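Maleylpyruvate isomerase (Ralstonia sp., PDB 2V6K) catalyses the glutathione-dependent isomerisation of maleylpyruvate to fumarylpyruvate in naphthalene degradation, working as a homodimer of the zeta class of glutathione transferases. Local coordinates at residues 14-19 against 65-70; 99-104 against 166-171; 70-75 against 93-98; 20-25 against 202-207. All coordinates share one frame; numbering follows the deposited sequence.

Contact 1: 14-19 against 65-70. With TGG (gamma-glutamyl-S-(1,2-dicarboxyethyl)cysteinylglycine), chain C.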
# COMPACT_ATOMS: atom_id res chain seq x y z
N SER A 14 -13.38 1.58 -1.56
CA SER A 14 -14.41 1.97 -2.53
C SER A 14 -14.61 3.47 -2.53
O SER A 14 -14.64 4.11 -3.58
CB SER A 14 -15.74 1.29 -2.20
OG SER A 14 -15.65 -0.12 -2.32
N HIS A 15 -14.75 4.04 -1.33
CA HIS A 15 -14.89 5.47 -1.11
C HIS A 15 -13.72 6.24 -1.74
O HIS A 15 -13.93 7.22 -2.46
CB HIS A 15 -14.98 5.67 0.42
CG HIS A 15 -15.27 7.06 0.88
ND1 HIS A 15 -15.33 7.38 2.22
CD2 HIS A 15 -15.48 8.22 0.20
CE1 HIS A 15 -15.57 8.67 2.35
NE2 HIS A 15 -15.68 9.20 1.15
N ARG A 16 -12.50 5.75 -1.48
CA ARG A 16 -11.27 6.31 -2.05
C ARG A 16 -11.35 6.43 -3.57
O ARG A 16 -11.07 7.49 -4.15
CB ARG A 16 -10.11 5.40 -1.62
CG ARG A 16 -8.71 5.82 -2.03
CD ARG A 16 -7.76 4.64 -1.89
NE ARG A 16 -7.61 4.25 -0.49
CZ ARG A 16 -6.96 3.17 -0.08
NH1 ARG A 16 -6.42 2.33 -0.96
NH2 ARG A 16 -6.85 2.91 1.22
N LEU A 17 -11.74 5.34 -4.22
CA LEU A 17 -11.82 5.33 -5.67
C LEU A 17 -12.99 6.17 -6.19
O LEU A 17 -12.87 6.85 -7.21
CB LEU A 17 -11.88 3.89 -6.20
CG LEU A 17 -12.01 3.70 -7.71
CD1 LEU A 17 -10.95 4.49 -8.47
CD2 LEU A 17 -11.92 2.24 -8.06
N ARG A 18 -14.12 6.14 -5.47
CA ARG A 18 -15.25 6.98 -5.87
C ARG A 18 -14.88 8.45 -5.88
O ARG A 18 -15.29 9.19 -6.77
CB ARG A 18 -16.48 6.75 -4.98
CG ARG A 18 -17.15 5.40 -5.18
CD ARG A 18 -18.47 5.28 -4.43
NE ARG A 18 -18.40 5.57 -2.99
CZ ARG A 18 -18.46 4.66 -2.02
NH1 ARG A 18 -18.56 3.36 -2.30
NH2 ARG A 18 -18.41 5.05 -0.75
N ILE A 19 -14.09 8.89 -4.89
CA ILE A 19 -13.66 10.29 -4.86
C ILE A 19 -12.86 10.62 -6.11
O ILE A 19 -13.12 11.63 -6.77
CB ILE A 19 -12.84 10.64 -3.60
CG1 ILE A 19 -13.66 10.46 -2.32
CG2 ILE A 19 -12.33 12.08 -3.69
CD1 ILE A 19 -12.82 10.40 -1.04
N ILE A 65 -7.97 -4.07 -10.89
CA ILE A 65 -8.01 -4.20 -9.44
C ILE A 65 -6.94 -3.32 -8.80
O ILE A 65 -6.09 -2.77 -9.50
CB ILE A 65 -7.86 -5.68 -8.98
CG1 ILE A 65 -6.45 -6.21 -9.28
CG2 ILE A 65 -8.95 -6.55 -9.61
CD1 ILE A 65 -6.10 -7.48 -8.51
N GLN A 66 -7.01 -3.22 -7.47
CA GLN A 66 -6.08 -2.43 -6.65
C GLN A 66 -6.30 -0.93 -6.77
O GLN A 66 -5.79 -0.28 -7.69
CB GLN A 66 -4.62 -2.81 -6.92
CG GLN A 66 -4.26 -4.14 -6.30
CD GLN A 66 -4.30 -4.11 -4.79
OE1 GLN A 66 -4.07 -3.07 -4.15
NE2 GLN A 66 -4.62 -5.26 -4.19
N SER A 67 -7.04 -0.37 -5.82
CA SER A 67 -7.34 1.06 -5.88
C SER A 67 -6.10 1.96 -6.08
O SER A 67 -6.20 2.93 -6.83
CB SER A 67 -8.22 1.52 -4.71
OG SER A 67 -7.55 1.51 -3.46
N PRO A 68 -4.94 1.66 -5.45
CA PRO A 68 -3.82 2.56 -5.73
C PRO A 68 -3.42 2.60 -7.21
O PRO A 68 -3.11 3.67 -7.75
CB PRO A 68 -2.69 1.99 -4.87
CG PRO A 68 -3.41 1.33 -3.75
CD PRO A 68 -4.56 0.65 -4.44
N ALA A 69 -3.42 1.43 -7.84
CA ALA A 69 -3.07 1.29 -9.26
C ALA A 69 -4.15 1.88 -10.16
O ALA A 69 -3.84 2.54 -11.17
CB ALA A 69 -2.83 -0.16 -9.59
N ILE A 70 -5.41 1.65 -9.82
CA ILE A 70 -6.52 2.21 -10.57
C ILE A 70 -6.48 3.74 -10.52
O ILE A 70 -6.68 4.40 -11.54
CB ILE A 70 -7.89 1.70 -10.07
CG1 ILE A 70 -7.98 0.19 -10.23
CG2 ILE A 70 -9.02 2.39 -10.83
CD1 ILE A 70 -9.16 -0.45 -9.50
OC1 TGG C . -6.79 -0.73 -2.30
CO1 TGG C . -7.12 -1.85 -2.72
OT1 TGG C . -7.91 -2.04 -3.67
CA1 TGG C . -6.52 -3.05 -2.04
NN1 TGG C . -5.14 -2.77 -1.65
CB1 TGG C . -7.29 -3.40 -0.77
CG1 TGG C . -8.72 -3.83 -1.10
CD1 TGG C . -9.47 -4.47 0.06
OE1 TGG C . -8.86 -4.34 1.32
NN2 TGG C . -10.82 -4.01 0.09
CA2 TGG C . -11.67 -4.15 1.24
CO2 TGG C . -12.19 -5.57 1.13
OC2 TGG C . -13.05 -5.79 0.03
NN3 TGG C . -12.65 -6.16 2.35
CA3 TGG C . -13.37 -7.41 2.33
CO3 TGG C . -12.82 -8.33 3.39
OC3 TGG C . -11.88 -7.94 4.10
OT3 TGG C . -13.36 -9.45 3.49
CB2 TGG C . -12.66 -3.01 1.07
SG2 TGG C . -14.05 -3.02 2.13
CD2 TGG C . -13.56 -2.70 3.79
CE2 TGG C . -13.17 -1.25 3.94
OE2 TGG C . -13.92 -0.46 4.57
OF2 TGG C . -12.10 -0.86 3.43
CF2 TGG C . -14.78 -3.09 4.63
CH2 TGG C . -14.53 -3.09 6.12
OI2 TGG C . -13.36 -3.07 6.54
OJ2 TGG C . -15.53 -3.09 6.87
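R16 reaches from helix 12-24 to S67 at the first turn of helix 67-77, where the gamma-glutamyl end of the bound glutathione conjugate TGG is held. The R16 CB points toward helix 67-77, and with CG anti to the backbone N (chi1 -177°) the chain runs on across the gap. R16 CG packs on I71; R16 CD lies 3.5 Å from S67 OG; R16 NE passes by Y168. A bend at chi3 brings the tip round, and R16 NH1 donates to S67 OG at 2.9 Å, a bent bond (131°) tilted out of the guanidinium plane. S67 OG in turn donates to TGG OC1 at 2.6 Å, so the hydroxyl bridges the arginine and the ligand carboxylate. The other carboxylate oxygen, OT1, takes a nearly straight bond from S67 N (2.9 Å, 174°) at the helix N terminus, which probably favours the negative charge. Q66, the N-cap residue, accepts from the ligand amine NN1 through OE1. L17 CD1 meets I70 CG2 at 3.7 Å, the two side chains crossing at about a right angle. In the thioredoxin-like domain L17 also packs on L5 of strand 4-7; R16 and P68 touch Y168 of helix 164-178 in the helical domain.

Contact 2: 99-104 against 166-171. With TGG (gamma-glutamyl-S-(1,2-dicarboxyethyl)cysteinylglycine), chain F.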
# COMPACT_ATOMS: atom_id res chain seq x y z
N ALA A 99 0.36 6.60 0.68
CA ALA A 99 0.82 5.28 1.08
C ALA A 99 0.80 5.07 2.60
O ALA A 99 0.62 3.95 3.05
CB ALA A 99 2.22 5.02 0.51
N ILE A 100 0.97 6.14 3.39
CA ILE A 100 0.79 6.00 4.84
C ILE A 100 -0.59 5.39 5.10
O ILE A 100 -0.73 4.44 5.87
CB ILE A 100 0.91 7.36 5.56
CG1 ILE A 100 2.37 7.84 5.53
CG2 ILE A 100 0.39 7.26 7.01
CD1 ILE A 100 2.56 9.25 6.03
N VAL A 101 -1.61 5.93 4.44
CA VAL A 101 -2.97 5.41 4.60
C VAL A 101 -3.13 4.07 3.90
O VAL A 101 -3.62 3.10 4.51
CB VAL A 101 -4.00 6.41 4.03
CG1 VAL A 101 -5.39 5.80 4.05
CG2 VAL A 101 -3.99 7.71 4.83
N GLY A 102 -2.73 4.00 2.64
CA GLY A 102 -3.04 2.85 1.81
C GLY A 102 -2.28 1.59 2.18
O GLY A 102 -2.77 0.49 1.94
N CYS A 103 -1.08 1.76 2.72
CA CYS A 103 -0.28 0.62 3.17
C CYS A 103 -0.36 0.42 4.66
O CYS A 103 -0.51 -0.71 5.12
CB CYS A 103 1.20 0.82 2.81
SG CYS A 103 1.58 1.00 1.06
N ASP A 104 -0.25 1.50 5.42
CA ASP A 104 0.08 1.36 6.84
C ASP A 104 -1.07 1.61 7.81
O ASP A 104 -0.88 1.50 9.02
CB ASP A 104 1.28 2.24 7.19
CG ASP A 104 2.49 1.97 6.33
OD1 ASP A 104 2.62 0.85 5.77
OD2 ASP A 104 3.31 2.90 6.19
N ASP A 166 -5.74 13.23 -0.69
CA ASP A 166 -7.04 13.51 -0.08
C ASP A 166 -8.03 12.39 -0.33
O ASP A 166 -8.90 12.12 0.50
CB ASP A 166 -7.61 14.83 -0.59
CG ASP A 166 -6.67 15.99 -0.37
OD1 ASP A 166 -6.25 16.20 0.79
OD2 ASP A 166 -6.36 16.68 -1.35
N CYS A 167 -7.92 11.74 -1.49
CA CYS A 167 -8.76 10.59 -1.82
C CYS A 167 -8.55 9.46 -0.83
O CYS A 167 -9.50 8.75 -0.51
CB CYS A 167 -8.50 10.08 -3.23
SG CYS A 167 -8.86 11.25 -4.54
N TYR A 168 -7.32 9.31 -0.34
CA TYR A 168 -7.03 8.30 0.68
C TYR A 168 -7.39 8.78 2.08
O TYR A 168 -7.89 8.00 2.90
CB TYR A 168 -5.54 7.94 0.67
CG TYR A 168 -5.04 7.08 -0.47
CD1 TYR A 168 -4.52 5.81 -0.22
CD2 TYR A 168 -5.00 7.55 -1.78
CE1 TYR A 168 -4.00 5.02 -1.24
CE2 TYR A 168 -4.48 6.77 -2.82
CZ TYR A 168 -3.97 5.51 -2.53
OH TYR A 168 -3.43 4.74 -3.52
N LEU A 169 -7.10 10.05 2.39
CA LEU A 169 -7.29 10.55 3.75
C LEU A 169 -8.75 10.57 4.18
O LEU A 169 -9.08 10.14 5.29
CB LEU A 169 -6.67 11.94 3.91
CG LEU A 169 -6.80 12.54 5.31
CD1 LEU A 169 -5.95 11.76 6.31
CD2 LEU A 169 -6.42 14.02 5.29
N VAL A 170 -9.62 11.09 3.33
CA VAL A 170 -11.02 11.29 3.71
C VAL A 170 -11.71 9.98 4.15
O VAL A 170 -12.31 9.95 5.22
CB VAL A 170 -11.79 12.09 2.63
CG1 VAL A 170 -13.29 12.01 2.84
CG2 VAL A 170 -11.33 13.54 2.67
N PRO A 171 -11.62 8.90 3.36
CA PRO A 171 -12.20 7.64 3.83
C PRO A 171 -11.56 7.13 5.12
O PRO A 171 -12.24 6.52 5.94
CB PRO A 171 -11.94 6.67 2.68
CG PRO A 171 -11.80 7.56 1.48
CD PRO A 171 -11.05 8.75 2.01
OC1 TGG F . 6.77 0.64 2.42
CO1 TGG F . 6.94 1.46 3.35
OT1 TGG F . 7.96 2.16 3.46
CA1 TGG F . 5.85 1.61 4.38
NN1 TGG F . 4.56 1.49 3.72
CB1 TGG F . 5.96 0.51 5.44
CG1 TGG F . 7.25 0.66 6.25
CD1 TGG F . 7.30 -0.21 7.49
OE1 TGG F . 6.29 -1.18 7.59
NN2 TGG F . 8.61 -0.77 7.64
CA2 TGG F . 8.90 -1.89 8.51
CO2 TGG F . 9.04 -1.24 9.87
OC2 TGG F . 10.20 -0.43 10.01
NN3 TGG F . 8.81 -2.11 10.99
CA3 TGG F . 9.19 -1.71 12.32
CO3 TGG F . 8.06 -2.02 13.27
OC3 TGG F . 7.04 -2.60 12.83
OT3 TGG F . 8.22 -1.68 14.46
CB2 TGG F . 10.13 -2.52 7.88
SG2 TGG F . 10.95 -3.76 8.79
CD2 TGG F . 9.93 -5.20 8.93
CE2 TGG F . 9.87 -5.94 7.61
OE2 TGG F . 10.47 -7.03 7.47
OF2 TGG F . 9.22 -5.44 6.67
CF2 TGG F . 10.60 -6.02 10.04
CH2 TGG F . 9.80 -7.23 10.47
OI2 TGG F . 8.60 -7.31 10.17
OJ2 TGG F . 10.40 -8.11 11.13
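V101 and G102 of helix 88-104 take Y168 of helix 164-178 against them inside the all-helical C-terminal domain of the glutathione transferase fold. The short helix segments cross at 59°, their axes 9.0 Å apart at closest approach, and the tight part lies round V101 and Y168. The valine comes in alongside the neighbouring backbone: V101 CG1, anti to its own N (chi1 173°), touches Y168 O at 3.5 Å, and V101 CB is 4.0 Å from Y168 CB. One residue on, the edge of the tyrosine ring meets the helix backbone. G102 has no side chain, which lets the rim of the ring come up to bare backbone, with G102 N 3.8 Å from Y168 CD1 and G102 CA in the ring plane at the edge. No hydrogen bond crosses between the segments; the fit is one of shape. Away from this spot the packing slackens: L169 only brushes the valine, V101 CG2 standing 4.5 Å from L169 CA, and Y143 and F140 of helix 125-149 take up that side. D166 accepts from T163 N at the start of its helix, consistent with the N-capping box of this family. At the far end D104 turns to the second subunit, where D104 OD1 accepts from NN1 of that subunit's TGG at 2.9 Å and OD2 makes a weaker bond to the same amine.

Contact 3: 70-75 against 93-98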
# COMPACT_ATOMS: atom_id res chain seq x y z
N ILE A 70 -5.41 1.65 -9.82
CA ILE A 70 -6.52 2.21 -10.57
C ILE A 70 -6.48 3.74 -10.52
O ILE A 70 -6.68 4.40 -11.54
CB ILE A 70 -7.89 1.70 -10.07
CG1 ILE A 70 -7.98 0.19 -10.23
CG2 ILE A 70 -9.02 2.39 -10.83
CD1 ILE A 70 -9.16 -0.45 -9.50
N ILE A 71 -6.24 4.30 -9.34
CA ILE A 71 -6.20 5.76 -9.21
C ILE A 71 -5.04 6.38 -10.01
O ILE A 71 -5.24 7.40 -10.69
CB ILE A 71 -6.21 6.19 -7.74
CG1 ILE A 71 -7.56 5.81 -7.12
CG2 ILE A 71 -5.95 7.70 -7.61
CD1 ILE A 71 -7.61 5.94 -5.60
N GLU A 72 -3.86 5.75 -9.98
CA GLU A 72 -2.75 6.20 -10.83
C GLU A 72 -3.10 6.12 -12.32
O GLU A 72 -2.73 7.01 -13.10
CB GLU A 72 -1.49 5.38 -10.54
CG GLU A 72 -0.90 5.58 -9.15
CD GLU A 72 0.21 6.62 -9.10
OE1 GLU A 72 0.50 7.29 -10.12
OE2 GLU A 72 0.82 6.75 -8.02
N TRP A 73 -3.82 5.07 -12.70
CA TRP A 73 -4.31 4.90 -14.07
C TRP A 73 -5.28 6.02 -14.46
O TRP A 73 -5.16 6.61 -15.54
CB TRP A 73 -4.92 3.51 -14.23
CG TRP A 73 -5.54 3.18 -15.56
CD1 TRP A 73 -4.92 2.69 -16.67
CD2 TRP A 73 -6.93 3.31 -15.90
NE1 TRP A 73 -5.84 2.50 -17.68
CE2 TRP A 73 -7.08 2.88 -17.23
CE3 TRP A 73 -8.07 3.74 -15.20
CZ2 TRP A 73 -8.31 2.87 -17.89
CZ3 TRP A 73 -9.30 3.74 -15.85
CH2 TRP A 73 -9.40 3.31 -17.18
N LEU A 74 -6.23 6.34 -13.57
CA LEU A 74 -7.16 7.45 -13.80
C LEU A 74 -6.43 8.77 -14.00
O LEU A 74 -6.80 9.55 -14.87
CB LEU A 74 -8.14 7.60 -12.64
CG LEU A 74 -9.23 6.55 -12.49
CD1 LEU A 74 -9.99 6.81 -11.21
CD2 LEU A 74 -10.18 6.61 -13.68
N GLU A 75 -5.40 9.02 -13.20
CA GLU A 75 -4.66 10.27 -13.29
C GLU A 75 -4.02 10.43 -14.67
O GLU A 75 -4.03 11.52 -15.24
CB GLU A 75 -3.60 10.34 -12.18
CG GLU A 75 -2.60 11.48 -12.33
CD GLU A 75 -3.21 12.87 -12.21
OE1 GLU A 75 -4.42 13.00 -11.90
OE2 GLU A 75 -2.46 13.84 -12.42
N ARG A 93 5.93 13.30 -2.44
CA ARG A 93 5.28 13.66 -1.17
C ARG A 93 3.82 13.24 -1.15
O ARG A 93 3.33 12.73 -0.14
CB ARG A 93 5.38 15.16 -0.88
CG ARG A 93 6.78 15.74 -0.95
CD ARG A 93 7.69 15.15 0.10
NE ARG A 93 9.06 15.59 -0.13
CZ ARG A 93 10.11 15.22 0.59
NH1 ARG A 93 9.99 14.40 1.62
NH2 ARG A 93 11.31 15.69 0.27
N VAL A 94 3.11 13.49 -2.25
CA VAL A 94 1.71 13.12 -2.34
C VAL A 94 1.56 11.60 -2.32
O VAL A 94 0.70 11.06 -1.63
CB VAL A 94 1.02 13.74 -3.59
CG1 VAL A 94 -0.37 13.16 -3.78
CG2 VAL A 94 0.94 15.25 -3.45
N ARG A 95 2.41 10.90 -3.06
CA ARG A 95 2.39 9.43 -3.01
C ARG A 95 2.73 8.90 -1.63
O ARG A 95 2.18 7.88 -1.22
CB ARG A 95 3.32 8.83 -4.06
CG ARG A 95 2.81 8.95 -5.49
CD ARG A 95 3.70 8.17 -6.43
NE ARG A 95 3.16 8.13 -7.79
CZ ARG A 95 3.79 8.58 -8.88
NH1 ARG A 95 5.00 9.12 -8.79
NH2 ARG A 95 3.19 8.47 -10.06
N ALA A 96 3.62 9.57 -0.91
CA ALA A 96 4.00 9.12 0.44
C ALA A 96 2.83 9.28 1.41
O ALA A 96 2.54 8.37 2.20
CB ALA A 96 5.22 9.87 0.94
N LEU A 97 2.15 10.42 1.35
CA LEU A 97 0.97 10.65 2.18
C LEU A 97 -0.08 9.58 1.91
O LEU A 97 -0.63 8.98 2.84
CB LEU A 97 0.38 12.05 1.92
CG LEU A 97 1.19 13.22 2.50
CD1 LEU A 97 0.67 14.54 1.95
CD2 LEU A 97 1.16 13.22 4.02
N ALA A 98 -0.34 9.32 0.63
CA ALA A 98 -1.32 8.31 0.26
C ALA A 98 -0.92 6.94 0.80
O ALA A 98 -1.76 6.22 1.32
CB ALA A 98 -1.49 8.25 -1.26
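E72 lays its carboxylate against the side of the R95 guanidinium, a two-pronged, side-on salt bridge between the last helix of the thioredoxin-like domain, 67-77, and the first helix of the all-helical domain, 88-104. The backbones stay well apart, the nearest CA atoms, those of E72 and R95, being 9.9 Å from each other, and these two side chains alone span the gap. R95 is extended from CG to NE, which carries its charged end across, while the glutamate bends at chi2 (-95°) to present both oxygens. The carboxylate and guanidinium planes lie 20° apart, nearly coplanar, and each oxygen meets its own nitrogen on the syn side. Both bonds are close to straight, and the pairing leaves the planar groups little freedom to turn. The site lies by the subunit interface: the same two residues of the second subunit face it, giving long, weak ion pairs between E72 OE1 and R95 NH2 of opposite chains. R91 NH2 comes close to R95 NH1, so the carboxylate probably also offsets this crowding of positive charge. Of the two prongs, R95 NH2 donates to E72 OE1 at 2.9 Å (176°), and R95 NE to the syn lone pair of E72 OE2 at 2.7 Å.

Contact 4: 20-25 against 202-207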
# COMPACT_ATOMS: atom_id res chain seq x y z
N ALA A 20 -11.90 9.77 -6.45
CA ALA A 20 -11.05 10.00 -7.62
C ALA A 20 -11.86 10.03 -8.91
O ALA A 20 -11.68 10.93 -9.74
CB ALA A 20 -9.95 8.95 -7.70
N LEU A 21 -12.78 9.08 -9.08
CA LEU A 21 -13.65 9.05 -10.25
C LEU A 21 -14.48 10.33 -10.35
O LEU A 21 -14.60 10.90 -11.43
CB LEU A 21 -14.57 7.82 -10.23
CG LEU A 21 -13.89 6.48 -10.52
CD1 LEU A 21 -14.74 5.35 -10.01
CD2 LEU A 21 -13.64 6.32 -12.01
N ASN A 22 -15.04 10.76 -9.22
CA ASN A 22 -15.87 11.97 -9.21
C ASN A 22 -15.07 13.22 -9.51
O ASN A 22 -15.54 14.10 -10.23
CB ASN A 22 -16.61 12.13 -7.88
CG ASN A 22 -17.64 11.04 -7.64
OD1 ASN A 22 -17.91 10.22 -8.51
ND2 ASN A 22 -18.22 11.04 -6.44
N LEU A 23 -13.85 13.31 -8.97
CA LEU A 23 -13.01 14.46 -9.25
C LEU A 23 -12.69 14.56 -10.74
O LEU A 23 -12.62 15.66 -11.30
CB LEU A 23 -11.72 14.42 -8.43
CG LEU A 23 -11.87 14.79 -6.95
CD1 LEU A 23 -10.62 14.39 -6.18
CD2 LEU A 23 -12.14 16.28 -6.78
N LYS A 24 -12.53 13.41 -11.39
CA LYS A 24 -12.25 13.36 -12.82
C LYS A 24 -13.51 13.54 -13.68
O LYS A 24 -13.42 13.75 -14.88
CB LYS A 24 -11.57 12.04 -13.20
CG LYS A 24 -10.18 11.84 -12.60
CD LYS A 24 -9.19 12.91 -13.05
CE LYS A 24 -7.77 12.50 -12.70
NZ LYS A 24 -6.77 13.50 -13.17
N GLY A 25 -14.68 13.45 -13.05
CA GLY A 25 -15.96 13.56 -13.77
C GLY A 25 -16.21 12.38 -14.70
O GLY A 25 -16.92 12.50 -15.70
N PHE A 202 -16.48 14.98 -3.41
CA PHE A 202 -16.35 14.23 -2.16
C PHE A 202 -17.72 13.89 -1.58
O PHE A 202 -17.96 12.75 -1.16
CB PHE A 202 -15.52 15.02 -1.14
CG PHE A 202 -14.04 15.02 -1.42
CD1 PHE A 202 -13.20 14.13 -0.75
CD2 PHE A 202 -13.48 15.92 -2.32
CE1 PHE A 202 -11.83 14.13 -1.00
CE2 PHE A 202 -12.11 15.93 -2.57
CZ PHE A 202 -11.28 15.03 -1.90
N ARG A 203 -18.64 14.86 -1.58
CA ARG A 203 -19.97 14.62 -1.04
C ARG A 203 -20.65 13.46 -1.75
O ARG A 203 -21.25 12.59 -1.11
CB ARG A 203 -20.83 15.88 -1.13
CG ARG A 203 -20.35 17.00 -0.22
CD ARG A 203 -21.20 18.24 -0.37
NE ARG A 203 -20.83 19.24 0.63
CZ ARG A 203 -21.49 20.37 0.85
NH1 ARG A 203 -22.57 20.67 0.14
NH2 ARG A 203 -21.06 21.21 1.79
N ARG A 204 -20.55 13.43 -3.08
CA ARG A 204 -21.21 12.40 -3.88
C ARG A 204 -20.58 11.02 -3.68
O ARG A 204 -21.23 10.00 -3.91
CB ARG A 204 -21.21 12.77 -5.36
CG ARG A 204 -22.20 13.88 -5.71
CD ARG A 204 -22.32 14.09 -7.21
NE ARG A 204 -21.11 14.67 -7.79
CZ ARG A 204 -20.27 14.02 -8.60
NH1 ARG A 204 -20.50 12.76 -8.94
NH2 ARG A 204 -19.20 14.64 -9.06
N ALA A 205 -19.33 11.00 -3.22
CA ALA A 205 -18.59 9.76 -3.03
C ALA A 205 -18.77 9.14 -1.64
O ALA A 205 -18.42 7.98 -1.43
CB ALA A 205 -17.11 10.00 -3.28
N ALA A 206 -19.31 9.92 -0.70
CA ALA A 206 -19.40 9.48 0.69
C ALA A 206 -20.32 8.26 0.83
O ALA A 206 -21.29 8.15 0.09
CB ALA A 206 -19.90 10.62 1.58
N PRO A 207 -20.00 7.35 1.76
CA PRO A 207 -20.81 6.14 1.99
C PRO A 207 -22.32 6.38 2.05
O PRO A 207 -23.08 5.66 1.40
CB PRO A 207 -20.27 5.63 3.33
CG PRO A 207 -18.84 5.99 3.28
CD PRO A 207 -18.81 7.36 2.63
O HOH W 1 -19.74 8.55 -5.97
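N22 and A205 bring the last turns of two helices together, 12-24 and the short C-terminal 200-205, with their CA atoms 7.1 Å apart. Helix 12-24 ends in a Schellman motif, G25 taking positive phi (68°) and G25 N bonding back to N22 O at 3.0 Å. Across the gap N22 carries the contact. Its amide nitrogen donates to A201 O and to water 1, at 3.0 Å from N22 ND2; the water in turn donates to R204 O. N22 ND2 also sits 3.4 Å from A205 N, but both are donors and no bond forms. Y28 OH is hydrogen-bonded to N22 OD1, so polar partners at both ends fix the rotation of this buried amide. R204, bent at chi3 (-69°), folds back to lay one guanidinium face over the amide, with R204 NH1 3.6 Å from N22 CG and the two planes 33° apart; R204 NE forms a salt bridge with D200. Beside this polar patch L23 CD1 touches F202 CE2 at 4.2 Å. The contact joins the N- and C-terminal domains: F202 also packs on I19 and on V170 of helix 164-178, L23 lies on C167 of that helix, and A20 faces I71 and L74 of helix 67-77.

Overall arrangement
From the N terminus, helix 12-24 serves two contacts in turn. Contact 1 closes the first loop when 65-70 returns to 14-19 after the strands of the sheet, and contact 3, which shares I70 with it, follows as the chain passes from the N-terminal to the C-terminal domain. Contact 2 then closes a long helical loop within the latter. Contact 4 spans nearly the whole chain, enclosing contacts 2 and 3 but crossing contact 1, whose segments alternate with its own. Contacts 1 and 2 meet at Y168, R18 NE bonds A205 O, and K24 bridges to E75, knitting both domains together, while contacts 1 to 3 also border the second subunit.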